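Local coordinates for ATP phosphoribosyltransferase (Thermotoga maritima, PDB 1O63), which probably catalyses the condensation of ATP with 5-phosphoribose 1-diphosphate to N'-(5'-phosphoribosyl)-ATP, the first and rate-controlling step of histidine biosynthesis, at residues L5-G10 / C42-P47; M17-K22 / E197-D202; R46-P51 / T66-E71; I61-T66 / T172-N177; N85-V90 / V147-T152. One frame throughout, in Å; residues are numbered along the deposited sequence.

Contact 1: L5-G10 / C42-P47; sequences LAIPKG and CFMVRP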
# COMPACT_ATOMS: atom_id res chain seq x y z
N LEU A 5 17.48 -3.24 13.67
CA LEU A 5 16.47 -2.17 13.67
C LEU A 5 15.57 -2.25 12.43
O LEU A 5 16.06 -2.56 11.33
CB LEU A 5 17.17 -0.81 13.71
CG LEU A 5 17.49 -0.21 15.08
CD1 LEU A 5 18.21 -1.18 15.98
CD2 LEU A 5 18.30 1.08 14.92
N ALA A 6 14.26 -2.01 12.64
CA ALA A 6 13.32 -2.00 11.50
C ALA A 6 13.00 -0.51 11.23
O ALA A 6 12.41 0.13 12.09
CB ALA A 6 12.04 -2.74 11.89
N ILE A 7 13.50 0.01 10.14
CA ILE A 7 13.42 1.41 9.77
C ILE A 7 12.37 1.64 8.67
O ILE A 7 12.31 0.91 7.68
CB ILE A 7 14.79 1.91 9.28
CG1 ILE A 7 15.95 1.47 10.17
CG2 ILE A 7 14.79 3.42 9.07
CD1 ILE A 7 15.83 1.71 11.65
N PRO A 8 11.49 2.57 8.90
CA PRO A 8 10.39 2.90 8.00
C PRO A 8 10.83 3.70 6.79
O PRO A 8 11.35 4.82 6.92
CB PRO A 8 9.47 3.75 8.89
CG PRO A 8 10.45 4.49 9.77
CD PRO A 8 11.51 3.47 10.11
N LYS A 9 10.64 3.17 5.58
CA LYS A 9 11.00 3.90 4.37
C LYS A 9 9.97 5.02 4.18
O LYS A 9 8.87 4.95 4.73
CB LYS A 9 11.00 3.00 3.12
CG LYS A 9 11.99 1.84 3.16
CD LYS A 9 12.75 1.69 1.85
CE LYS A 9 12.20 0.59 0.99
NZ LYS A 9 12.75 -0.75 1.31
N GLY A 10 10.31 6.04 3.41
CA GLY A 10 9.36 7.10 3.12
C GLY A 10 9.59 8.33 3.99
O GLY A 10 10.71 8.78 4.23
N CYS A 42 20.27 -2.60 9.87
CA CYS A 42 18.98 -1.93 9.68
C CYS A 42 18.22 -2.61 8.55
O CYS A 42 18.74 -2.69 7.44
CB CYS A 42 19.17 -0.45 9.32
SG CYS A 42 19.70 0.58 10.70
N PHE A 43 17.00 -3.06 8.86
CA PHE A 43 16.10 -3.55 7.81
C PHE A 43 15.28 -2.33 7.33
O PHE A 43 14.63 -1.70 8.17
CB PHE A 43 15.20 -4.62 8.39
CG PHE A 43 15.93 -5.83 8.94
CD1 PHE A 43 15.59 -6.33 10.20
CD2 PHE A 43 16.87 -6.49 8.21
CE1 PHE A 43 16.25 -7.47 10.66
CE2 PHE A 43 17.51 -7.63 8.65
CZ PHE A 43 17.21 -8.10 9.93
N MSE A 44 15.34 -2.01 6.05
CA MSE A 44 14.61 -0.84 5.51
C MSE A 44 13.29 -1.31 4.94
O MSE A 44 13.29 -2.11 3.99
CB MSE A 44 15.46 -0.17 4.44
CG MSE A 44 16.91 0.06 4.84
SE MSE A 44 17.06 1.33 6.30
CE MSE A 44 15.98 2.75 5.61
N VAL A 45 12.18 -1.03 5.62
CA VAL A 45 10.91 -1.65 5.28
C VAL A 45 9.79 -0.63 5.18
O VAL A 45 9.97 0.52 5.61
CB VAL A 45 10.51 -2.71 6.34
CG1 VAL A 45 11.62 -3.77 6.47
CG2 VAL A 45 10.26 -2.08 7.71
N ARG A 46 8.67 -1.03 4.59
CA ARG A 46 7.51 -0.12 4.50
C ARG A 46 7.01 0.12 5.93
O ARG A 46 7.03 -0.79 6.77
CB ARG A 46 6.42 -0.67 3.64
CG ARG A 46 6.71 -1.05 2.22
CD ARG A 46 7.32 0.06 1.40
NE ARG A 46 6.74 1.37 1.62
CZ ARG A 46 7.30 2.49 1.14
NH1 ARG A 46 6.74 3.67 1.36
NH2 ARG A 46 8.42 2.41 0.43
N PRO A 47 6.58 1.34 6.22
CA PRO A 47 6.15 1.74 7.54
C PRO A 47 5.20 0.81 8.21
O PRO A 47 5.38 0.44 9.41
CB PRO A 47 5.46 3.11 7.27
CG PRO A 47 6.25 3.66 6.12
CD PRO A 47 6.54 2.46 5.25

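Contact 2: M17-K22 / E197-D202; sequences MTYLKK and EVIEHD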
# COMPACT_ATOMS: atom_id res chain seq x y z
N MSE A 17 17.11 7.85 10.22
CA MSE A 17 18.51 7.58 9.87
C MSE A 17 19.41 8.69 10.39
O MSE A 17 20.51 8.42 10.85
CB MSE A 17 18.65 7.39 8.36
CG MSE A 17 17.74 6.21 7.90
SE MSE A 17 18.49 4.57 8.62
CE MSE A 17 20.14 4.63 7.63
N THR A 18 18.94 9.93 10.41
CA THR A 18 19.76 11.01 11.02
C THR A 18 19.94 10.80 12.49
O THR A 18 21.06 10.99 13.04
CB THR A 18 19.15 12.38 10.67
OG1 THR A 18 19.43 12.60 9.27
CG2 THR A 18 19.75 13.51 11.47
N TYR A 19 18.92 10.31 13.21
CA TYR A 19 19.09 10.03 14.64
C TYR A 19 20.22 9.00 14.85
O TYR A 19 21.07 9.18 15.73
CB TYR A 19 17.86 9.51 15.35
CG TYR A 19 16.61 10.34 15.34
CD1 TYR A 19 16.60 11.70 15.54
CD2 TYR A 19 15.37 9.71 15.14
CE1 TYR A 19 15.43 12.44 15.51
CE2 TYR A 19 14.20 10.44 15.13
CZ TYR A 19 14.23 11.79 15.31
OH TYR A 19 13.03 12.49 15.29
N LEU A 20 20.15 7.89 14.12
CA LEU A 20 21.16 6.85 14.27
C LEU A 20 22.55 7.38 13.93
O LEU A 20 23.54 6.98 14.53
CB LEU A 20 20.84 5.69 13.31
CG LEU A 20 19.46 5.05 13.47
CD1 LEU A 20 19.37 3.81 12.57
CD2 LEU A 20 19.22 4.67 14.92
N LYS A 21 22.62 8.18 12.86
CA LYS A 21 23.88 8.82 12.47
C LYS A 21 24.44 9.61 13.64
O LYS A 21 25.58 9.37 14.05
CB LYS A 21 23.68 9.69 11.23
CG LYS A 21 24.97 10.31 10.69
CD LYS A 21 24.69 11.45 9.72
CE LYS A 21 26.00 12.07 9.24
NZ LYS A 21 25.78 13.31 8.44
N LYS A 22 23.61 10.37 14.37
CA LYS A 22 24.11 11.12 15.51
C LYS A 22 24.37 10.30 16.76
O LYS A 22 25.04 10.80 17.68
CB LYS A 22 23.22 12.31 15.87
CG LYS A 22 22.95 13.21 14.64
CD LYS A 22 22.00 14.31 15.07
CE LYS A 22 21.83 15.38 14.02
NZ LYS A 22 20.76 16.35 14.46
N GLU A 197 18.90 10.72 24.24
CA GLU A 197 19.71 11.93 24.36
C GLU A 197 19.79 12.66 23.01
O GLU A 197 19.55 13.85 22.91
CB GLU A 197 21.17 11.56 24.72
CG GLU A 197 21.52 11.57 26.17
CD GLU A 197 23.00 11.42 26.48
OE1 GLU A 197 23.39 11.77 27.61
OE2 GLU A 197 23.78 10.95 25.62
N VAL A 198 20.19 11.92 21.99
CA VAL A 198 20.34 12.47 20.63
C VAL A 198 19.01 13.01 20.13
O VAL A 198 18.87 14.15 19.69
CB VAL A 198 20.87 11.36 19.71
CG1 VAL A 198 20.72 11.69 18.24
CG2 VAL A 198 22.33 11.04 20.05
N ILE A 199 17.98 12.16 20.23
CA ILE A 199 16.66 12.53 19.71
C ILE A 199 16.09 13.75 20.38
O ILE A 199 15.47 14.63 19.76
CB ILE A 199 15.70 11.33 19.81
CG1 ILE A 199 16.09 10.31 18.73
CG2 ILE A 199 14.26 11.78 19.67
CD1 ILE A 199 15.33 9.00 18.83
N GLU A 200 16.23 13.83 21.70
CA GLU A 200 15.75 15.00 22.45
C GLU A 200 16.39 16.28 21.93
O GLU A 200 15.70 17.26 21.64
CB GLU A 200 16.09 14.79 23.93
CG GLU A 200 15.14 15.54 24.86
CD GLU A 200 14.67 14.66 26.01
OE1 GLU A 200 15.47 14.42 26.93
OE2 GLU A 200 13.51 14.19 25.96
N HIS A 201 17.72 16.25 21.82
CA HIS A 201 18.43 17.43 21.35
C HIS A 201 18.00 17.81 19.94
O HIS A 201 17.72 18.97 19.66
CB HIS A 201 19.95 17.24 21.41
CG HIS A 201 20.69 18.51 21.07
ND1 HIS A 201 20.72 19.60 21.94
CD2 HIS A 201 21.35 18.89 19.96
CE1 HIS A 201 21.40 20.58 21.37
NE2 HIS A 201 21.79 20.18 20.17
N ASP A 202 17.85 16.81 19.06
CA ASP A 202 17.47 17.08 17.68
C ASP A 202 16.08 17.67 17.56
O ASP A 202 15.88 18.62 16.80
CB ASP A 202 17.54 15.81 16.82
CG ASP A 202 17.18 16.10 15.37
OD1 ASP A 202 18.07 16.59 14.63
OD2 ASP A 202 16.02 15.89 14.97
O HOH W 1 13.40 15.34 15.57

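Contact 3: R46-P51 / T66-E71; sequences RPFDVP and TDVLLE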
# COMPACT_ATOMS: atom_id res chain seq x y z
N ARG A 46 8.67 -1.03 4.59
CA ARG A 46 7.51 -0.12 4.50
C ARG A 46 7.01 0.12 5.93
O ARG A 46 7.03 -0.79 6.77
CB ARG A 46 6.42 -0.67 3.64
CG ARG A 46 6.71 -1.05 2.22
CD ARG A 46 7.32 0.06 1.40
NE ARG A 46 6.74 1.37 1.62
CZ ARG A 46 7.30 2.49 1.14
NH1 ARG A 46 6.74 3.67 1.36
NH2 ARG A 46 8.42 2.41 0.43
N PRO A 47 6.58 1.34 6.22
CA PRO A 47 6.15 1.74 7.54
C PRO A 47 5.20 0.81 8.21
O PRO A 47 5.38 0.44 9.41
CB PRO A 47 5.46 3.11 7.27
CG PRO A 47 6.25 3.66 6.12
CD PRO A 47 6.54 2.46 5.25
N PHE A 48 4.18 0.30 7.51
CA PHE A 48 3.23 -0.62 8.10
C PHE A 48 3.84 -1.98 8.39
O PHE A 48 3.30 -2.72 9.24
CB PHE A 48 1.98 -0.79 7.20
CG PHE A 48 0.88 0.14 7.67
CD1 PHE A 48 0.83 1.44 7.22
CD2 PHE A 48 -0.05 -0.28 8.60
CE1 PHE A 48 -0.16 2.31 7.66
CE2 PHE A 48 -1.03 0.58 9.04
CZ PHE A 48 -1.10 1.89 8.57
N ASP A 49 5.00 -2.29 7.84
CA ASP A 49 5.65 -3.57 8.11
C ASP A 49 6.58 -3.51 9.31
O ASP A 49 7.09 -4.54 9.72
CB ASP A 49 6.44 -4.02 6.88
CG ASP A 49 5.54 -4.34 5.70
OD1 ASP A 49 5.99 -4.24 4.55
OD2 ASP A 49 4.36 -4.67 5.91
N VAL A 50 6.82 -2.31 9.87
CA VAL A 50 7.74 -2.26 11.04
C VAL A 50 7.27 -3.13 12.16
O VAL A 50 8.02 -3.99 12.68
CB VAL A 50 8.00 -0.81 11.46
CG1 VAL A 50 8.54 -0.70 12.89
CG2 VAL A 50 8.93 -0.12 10.46
N PRO A 51 5.99 -3.05 12.57
CA PRO A 51 5.51 -3.82 13.69
C PRO A 51 5.50 -5.31 13.37
O PRO A 51 5.75 -6.12 14.28
CB PRO A 51 4.12 -3.29 13.99
CG PRO A 51 3.78 -2.34 12.92
CD PRO A 51 5.04 -1.98 12.18
N THR A 66 2.43 7.57 14.03
CA THR A 66 1.23 7.34 14.82
C THR A 66 0.14 6.65 14.01
O THR A 66 -0.64 5.85 14.55
CB THR A 66 0.68 8.66 15.40
OG1 THR A 66 1.79 9.45 15.88
CG2 THR A 66 -0.26 8.39 16.56
N ASP A 67 0.06 6.93 12.73
CA ASP A 67 -0.92 6.31 11.84
C ASP A 67 -0.76 4.80 11.87
O ASP A 67 -1.75 4.08 12.07
CB ASP A 67 -0.79 6.87 10.42
CG ASP A 67 0.62 6.87 9.88
OD1 ASP A 67 0.80 6.57 8.68
OD2 ASP A 67 1.59 7.16 10.62
N VAL A 68 0.45 4.30 11.68
CA VAL A 68 0.71 2.85 11.72
C VAL A 68 0.28 2.28 13.06
O VAL A 68 -0.42 1.28 13.14
CB VAL A 68 2.19 2.54 11.47
CG1 VAL A 68 2.56 1.08 11.69
CG2 VAL A 68 2.60 2.96 10.04
N LEU A 69 0.75 2.90 14.15
CA LEU A 69 0.49 2.43 15.49
C LEU A 69 -0.99 2.33 15.82
O LEU A 69 -1.42 1.37 16.49
CB LEU A 69 1.18 3.34 16.53
CG LEU A 69 2.26 2.67 17.38
CD1 LEU A 69 3.19 1.84 16.52
CD2 LEU A 69 3.06 3.69 18.19
N LEU A 70 -1.76 3.36 15.42
CA LEU A 70 -3.19 3.34 15.76
C LEU A 70 -3.97 2.50 14.76
O LEU A 70 -5.06 2.06 15.10
CB LEU A 70 -3.75 4.74 15.85
CG LEU A 70 -3.91 5.45 17.17
CD1 LEU A 70 -3.30 4.76 18.38
CD2 LEU A 70 -3.40 6.89 17.08
N GLU A 71 -3.49 2.35 13.52
CA GLU A 71 -4.26 1.56 12.56
C GLU A 71 -4.15 0.07 12.83
O GLU A 71 -5.05 -0.70 12.49
CB GLU A 71 -3.81 1.90 11.13
CG GLU A 71 -4.51 1.09 10.06
CD GLU A 71 -6.02 1.35 10.03
OE1 GLU A 71 -6.77 0.50 9.55
OE2 GLU A 71 -6.45 2.43 10.51

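Contact 4: I61-T66 / T172-N177; sequences IGFCGT and THVVVN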
# COMPACT_ATOMS: atom_id res chain seq x y z
N ILE A 61 14.44 -3.36 17.61
CA ILE A 61 13.86 -2.01 17.78
C ILE A 61 13.33 -1.52 16.43
O ILE A 61 13.94 -1.81 15.41
CB ILE A 61 14.89 -1.04 18.33
CG1 ILE A 61 15.36 -1.49 19.75
CG2 ILE A 61 14.34 0.40 18.47
CD1 ILE A 61 16.73 -0.91 20.10
N GLY A 62 12.24 -0.75 16.45
CA GLY A 62 11.72 -0.18 15.21
C GLY A 62 11.14 1.21 15.45
O GLY A 62 11.19 1.75 16.56
N PHE A 63 10.81 1.87 14.34
CA PHE A 63 10.24 3.20 14.32
C PHE A 63 9.08 3.24 13.29
O PHE A 63 9.19 2.62 12.24
CB PHE A 63 11.26 4.26 13.91
CG PHE A 63 12.53 4.21 14.72
CD1 PHE A 63 13.54 3.33 14.37
CD2 PHE A 63 12.70 5.01 15.84
CE1 PHE A 63 14.70 3.23 15.09
CE2 PHE A 63 13.86 4.90 16.60
CZ PHE A 63 14.86 4.03 16.23
N CYS A 64 8.00 3.91 13.68
CA CYS A 64 6.87 4.07 12.78
C CYS A 64 6.00 5.25 13.22
O CYS A 64 6.15 5.76 14.33
CB CYS A 64 6.05 2.79 12.66
SG CYS A 64 5.45 2.15 14.24
N GLY A 65 5.17 5.77 12.33
CA GLY A 65 4.35 6.93 12.71
C GLY A 65 3.13 6.53 13.53
O GLY A 65 2.73 5.38 13.65
N THR A 66 2.43 7.57 14.03
CA THR A 66 1.23 7.34 14.82
C THR A 66 0.14 6.65 14.01
O THR A 66 -0.64 5.85 14.55
CB THR A 66 0.68 8.66 15.40
OG1 THR A 66 1.79 9.45 15.88
CG2 THR A 66 -0.26 8.39 16.56
N THR A 172 6.68 10.41 15.07
CA THR A 172 7.48 9.19 15.00
C THR A 172 7.45 8.54 16.38
O THR A 172 7.41 9.26 17.38
CB THR A 172 8.94 9.55 14.65
OG1 THR A 172 8.88 10.30 13.42
CG2 THR A 172 9.82 8.34 14.49
N HIS A 173 7.42 7.21 16.43
CA HIS A 173 7.43 6.53 17.74
C HIS A 173 8.58 5.48 17.69
O HIS A 173 8.84 5.02 16.58
CB HIS A 173 6.14 5.75 17.95
CG HIS A 173 4.89 6.58 18.01
ND1 HIS A 173 4.29 6.94 19.18
CD2 HIS A 173 4.16 7.15 17.01
CE1 HIS A 173 3.22 7.71 18.90
NE2 HIS A 173 3.13 7.84 17.59
N VAL A 174 9.19 5.19 18.80
CA VAL A 174 10.16 4.08 18.88
C VAL A 174 9.46 2.90 19.56
O VAL A 174 8.73 3.09 20.55
CB VAL A 174 11.45 4.45 19.56
CG1 VAL A 174 11.20 5.09 20.93
CG2 VAL A 174 12.36 3.21 19.75
N VAL A 175 9.59 1.71 18.99
CA VAL A 175 8.90 0.52 19.48
C VAL A 175 9.91 -0.61 19.65
O VAL A 175 10.86 -0.70 18.85
CB VAL A 175 7.76 0.05 18.59
CG1 VAL A 175 6.50 0.89 18.86
CG2 VAL A 175 8.11 0.06 17.11
N VAL A 176 9.76 -1.41 20.70
CA VAL A 176 10.76 -2.44 20.99
C VAL A 176 10.10 -3.81 21.07
O VAL A 176 9.06 -3.96 21.70
CB VAL A 176 11.48 -2.14 22.32
CG1 VAL A 176 12.42 -3.26 22.75
CG2 VAL A 176 12.32 -0.85 22.27
N ASN A 177 10.74 -4.81 20.49
CA ASN A 177 10.27 -6.21 20.63
C ASN A 177 10.44 -6.60 22.10
O ASN A 177 11.53 -6.53 22.66
CB ASN A 177 11.12 -7.07 19.71
CG ASN A 177 10.96 -8.56 19.84
OD1 ASN A 177 10.05 -9.07 20.49
ND2 ASN A 177 11.87 -9.28 19.18

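Contact 5: N85-V90 / V147-T152; sequences NISRMV and VDITET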
# COMPACT_ATOMS: atom_id res chain seq x y z
N ASN A 85 6.14 16.97 15.57
CA ASN A 85 4.87 16.72 14.88
C ASN A 85 5.16 16.63 13.39
O ASN A 85 5.69 17.60 12.81
CB ASN A 85 3.89 17.88 15.13
CG ASN A 85 3.44 18.00 16.56
OD1 ASN A 85 3.40 17.03 17.31
ND2 ASN A 85 3.09 19.22 16.96
N ILE A 86 4.87 15.50 12.75
CA ILE A 86 5.13 15.38 11.32
C ILE A 86 3.92 15.83 10.49
O ILE A 86 4.05 16.44 9.44
CB ILE A 86 5.36 13.90 10.92
CG1 ILE A 86 6.29 13.20 11.87
CG2 ILE A 86 5.79 13.81 9.46
CD1 ILE A 86 7.68 13.78 12.00
N SER A 87 2.77 15.26 10.86
CA SER A 87 1.54 15.54 10.10
C SER A 87 0.32 15.33 10.98
O SER A 87 0.45 15.21 12.20
CB SER A 87 1.51 14.58 8.90
OG SER A 87 1.75 13.25 9.33
N ARG A 88 -0.87 15.38 10.38
CA ARG A 88 -2.12 15.24 11.12
C ARG A 88 -3.06 14.25 10.38
O ARG A 88 -3.20 14.35 9.18
CB ARG A 88 -2.87 16.56 11.22
CG ARG A 88 -2.24 17.67 12.04
CD ARG A 88 -2.96 19.00 11.76
NE ARG A 88 -2.53 19.60 10.52
CZ ARG A 88 -3.14 20.52 9.80
NH1 ARG A 88 -4.32 21.01 10.15
NH2 ARG A 88 -2.58 20.96 8.67
N MSE A 89 -3.80 13.50 11.15
CA MSE A 89 -4.87 12.64 10.59
C MSE A 89 -6.16 13.47 10.73
O MSE A 89 -6.46 13.97 11.83
CB MSE A 89 -4.94 11.34 11.33
CG MSE A 89 -5.99 10.34 10.85
SE MSE A 89 -5.49 9.53 9.17
CE MSE A 89 -4.17 8.27 9.80
N VAL A 90 -6.84 13.73 9.61
CA VAL A 90 -8.04 14.57 9.67
C VAL A 90 -9.24 13.93 9.00
O VAL A 90 -9.09 13.00 8.21
CB VAL A 90 -7.80 15.94 9.00
CG1 VAL A 90 -6.69 16.69 9.73
CG2 VAL A 90 -7.45 15.81 7.51
N VAL A 147 -10.96 10.25 5.50
CA VAL A 147 -10.12 10.36 6.71
C VAL A 147 -8.70 10.14 6.17
O VAL A 147 -8.45 9.08 5.59
CB VAL A 147 -10.46 9.36 7.80
CG1 VAL A 147 -9.34 9.24 8.81
CG2 VAL A 147 -11.77 9.69 8.49
N ASP A 148 -7.86 11.17 6.22
CA ASP A 148 -6.53 11.03 5.60
C ASP A 148 -5.52 11.94 6.27
O ASP A 148 -5.86 12.81 7.09
CB ASP A 148 -6.61 11.37 4.11
CG ASP A 148 -5.48 10.80 3.28
OD1 ASP A 148 -4.68 9.99 3.81
OD2 ASP A 148 -5.38 11.15 2.09
N ILE A 149 -4.26 11.77 5.90
CA ILE A 149 -3.17 12.56 6.45
C ILE A 149 -2.97 13.81 5.56
O ILE A 149 -3.06 13.72 4.35
CB ILE A 149 -1.85 11.78 6.43
CG1 ILE A 149 -1.92 10.51 7.29
CG2 ILE A 149 -0.66 12.64 6.85
CD1 ILE A 149 -0.60 9.70 7.10
N THR A 150 -2.64 14.90 6.22
CA THR A 150 -2.29 16.17 5.64
C THR A 150 -1.15 16.78 6.47
O THR A 150 -1.04 16.51 7.66
CB THR A 150 -3.49 17.15 5.66
OG1 THR A 150 -3.12 18.37 4.99
CG2 THR A 150 -3.88 17.51 7.09
N GLU A 151 -0.28 17.56 5.84
CA GLU A 151 0.80 18.22 6.57
C GLU A 151 0.53 19.73 6.62
O GLU A 151 0.64 20.34 7.68
CB GLU A 151 2.15 17.95 5.90
CG GLU A 151 2.52 16.45 5.95
CD GLU A 151 4.01 16.25 5.74
OE1 GLU A 151 4.42 15.13 5.36
OE2 GLU A 151 4.78 17.20 5.98
N THR A 152 0.20 20.31 5.47
CA THR A 152 -0.07 21.74 5.45
C THR A 152 -1.50 22.04 4.99
O THR A 152 -1.86 23.22 4.91
CB THR A 152 0.88 22.51 4.51
OG1 THR A 152 0.66 22.08 3.16
CG2 THR A 152 2.32 22.37 4.89

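Contact 1: L5-G10 / C42-P47
Lys9 folds back over the end of strand 40-45, and its side chain can be followed atom by atom. Lys9 CB rests over one face of the Arg46 guanidinium, 3.8 Å from Arg46 NH2. Lys9 CG passes 3.4 Å from Val45 O, which also accepts the Lys9 backbone N-H. CD brushes Met44 CB, CE nears Met44 O less closely, and bends at chi2, chi3 and chi4 bring Lys9 NZ to that oxygen at 3.1 Å. This bond comes from above the carbonyl plane, 65° out of it, and NZ is also hydrogen-bonded to Ser133 of the second subunit. With an alanine here, Met44 O and that serine would probably both lose the ammonium group that joins them. Upstream, strands 4-8 and 40-45 are parallel neighbours in the sheet of a lobe of the periplasmic-binding-protein type. Alternating bonds tie them, among them Ile7 N to Phe43 O at 2.8 Å and Val45 N to Ile7 O, which is nearly straight at 176°. On the sheet face toward helix 13-23, Ile7 lies alongside Met44, a selenomethionine, with Ile7 CG2 3.7 Å from Met44 CE. Ile7 CG1 packs on Cys42 CB at 3.8 Å.

Contact 2: M17-K22 / E197-D202
Tyr19 offers one face of its ring to Ile199, whose CG1 stands 3.5 Å from the ring centroid and 17° off the ring normal, a close CH-pi contact. The methylene is displaced toward the CG side of the ring, its shortest approach being 3.4 Å from Ile199 CG1 to Tyr19 CG, while Ile199 CD1 runs on over Tyr19 CD2. The two side chains meet at roughly a right angle.

The ring edge has a different neighbour. Asp202 OD2 comes within 3.5 Å of Tyr19 CE1, near the ring plane, with the carboxylate turned nearly perpendicular to the ring. One water joins the two polar ends: it donates to Asp202 OD2 at 2.7 Å and is hydrogen-bonded to Tyr19 OH. On the other carboxylate oxygen, Asp202 OD1 receives Lys22 NZ at 2.7 Å in a salt bridge on its anti side. CG of Asp202 stands anti to the backbone N (chi1 -179°), which carries the carboxylate across to the lysine, and Lys22 reaches it with a chain fully extended beyond CG. Nearer the backbone, Val198 CG1 nests between Lys22 CB, at 3.5 Å, and Tyr19 O. The bridged aspartate is thus gripped through both oxygens, a setting likely to keep it ionised.

The segments cross at 120°, with axes 9.3 Å apart. Helix 13-23 here lies between the long C-terminal helix 185-204 and strand 4-8, where Leu20 packs on Leu5, while Tyr19 and Ile199 both rest on Ile82 of strand 81-94.

Contact 3: R46-P51 / T66-E71
From Pro47 to Asp49 the backbone takes helical angles on its way into helix 50-55, a turn that sets the CA of Phe48 5.6 Å from the CA of Val68 on helix 66-71. Val68 is the wedge of the contact, its two methyls having separate tasks. Val68 CG1, anti to the backbone N (chi1 172°), sits 3.8 Å from Pro51 CG and also meets Pro47 O. Val68 CG2 turns the other way, reaching Pro47 CB at 4.0 Å and lying over a face of the Phe48 ring. There it is 3.9 Å from the ring centroid and 20° off the normal, a CH-pi contact shifted toward the rim at Phe48 CD1 and CE1. The aliphatic part of Glu71 closes on the ring edge: Glu71 CB lies in the ring plane, 3.7 Å from Phe48 CZ, with CG beside Phe48 CE2. A bend at chi2 leads the carboxylate away to the backbone N-H groups of Asn112 and Val113, which lie at the start of helix 111-121 and would probably stabilise its negative charge.

With a serine in place of Phe48, Val68 CG2 and the Glu71 methylenes would probably be left without their shared apolar cover. Beside this packing Asp49 bonds to Lys131 of the second subunit. These helices follow strands 40-45 and 61-65, which flank strand 4-8 in the sheet of a periplasmic-binding-protein-like lobe.

Contact 4: I61-T66 / T172-N177
The imidazole of His173 has Thr66 OG1 and Cys64 O in its plane at the edge; only the first of them is bonded to the ring. His173 NE2 and Thr66 OG1 are hydrogen-bonded at 2.7 Å, and ND1 has a second partner in Gln78 OE1, so both ring nitrogens are engaged and the ring is fixed in rotation. The threonine hydroxyl stands beside its own backbone N, anti to the carbonyl carbon (chi1 -42°), and also takes the N-H of Arg171, while Leu69 packs against the imidazole. The other flat group, the Phe63 ring, lies alongside Val174 and meets it obliquely, Phe63 CE2 being 3.8 Å from Val174 CB.

Between these groups the strands are joined through two hydrogen-bonded pairs. Gly62 and Val175 exchange N-H and carbonyl, Gly62 N to Val175 O at 2.8 Å and Val175 N to Gly62 O at 2.9 Å; the latter donor rides 44° above the carbonyl plane. Cys64 and His173 form the second pair, with the longer bond, 3.2 Å, from Cys64 N to His173 O. Val175 CG2 lies 3.6 Å from Gly62 O, on the face it shares with Cys64. On the reverse face Ile61 runs side by side with Val174, CG2 to CG2 at 3.7 Å, and with Val176, under cover of helix 185-204.

An antiparallel strand returning from the other lobe and inserted next to parallel strands is characteristic of the type II periplasmic-binding-protein fold, and strand 161-176 fills that place beside strand 61-65.

Contact 5: N85-V90 / V147-T152
Ser87, which meets Ile149 and Thr150 across the contact, forms a classic beta bulge with Ile86, both residues facing Ile170 of strand 161-176. Ser87 CB lies 3.4 Å from Thr150 O, and Ser87 OG touches Ile149 CG2 at 3.5 Å. Past the bulge the antiparallel pairing is regular. Arg88 and Thr150 exchange backbone bonds, as do Val90 and Asp148, the shortest being Val90 N to Asp148 O at 2.9 Å and almost straight (174°). In relatives the segment beginning at 148-152 binds the phosphoribosyl diphosphate, so this pairing probably carries the substrate loop.

Arg88 reaches back over the opposite strand. Its guanidinium lays one face over Thr150 CG2, the methyl standing 3.9 Å above the plane near the rim, while Arg88 NH2 makes a weak bond of 3.4 Å to Glu151 O at the edge. On the other face of the sheet Met89, a selenomethionine, bends at chi2 and chi3. Met89 SE thereby comes to lie against Val147 CG1 at 3.9 Å, and Met89 CE beside Ile149 CG1 at 4.0 Å. Glu151 extends its CG past Ser87 CB.

Backbone bonds and apolar methyls thus secure the strand itself. The charges are met by other partners: Arg88 NH1 is answered by Glu166 on strand 161-176, whereas Glu151, just past strand 145-150, is answered by Arg11, a pairing likely to steady the start of the loop electrostatically.

How the contacts relate
Contacts 1, 3 and 4 form a compact cluster in one lobe. Contact 4 has its centre about 8 Å from that of contact 3 and about 10 Å from that of contact 1, and it shares Thr66 with contact 3. Contact 2 covers the flank, Leu20 packing on Leu5 and Cys42 of contact 1. Contact 5, its centre about 18 Å from that of contact 4, belongs to the second lobe; strands 81-94 and 161-176 run between the two. Asp67 of contact 3 touches Met89 and Ile149, and Ile86 touches Thr172. In relatives, the loop opening at 147-152 binds the phosphoribosyl diphosphate, so contact 5 probably borders the active site.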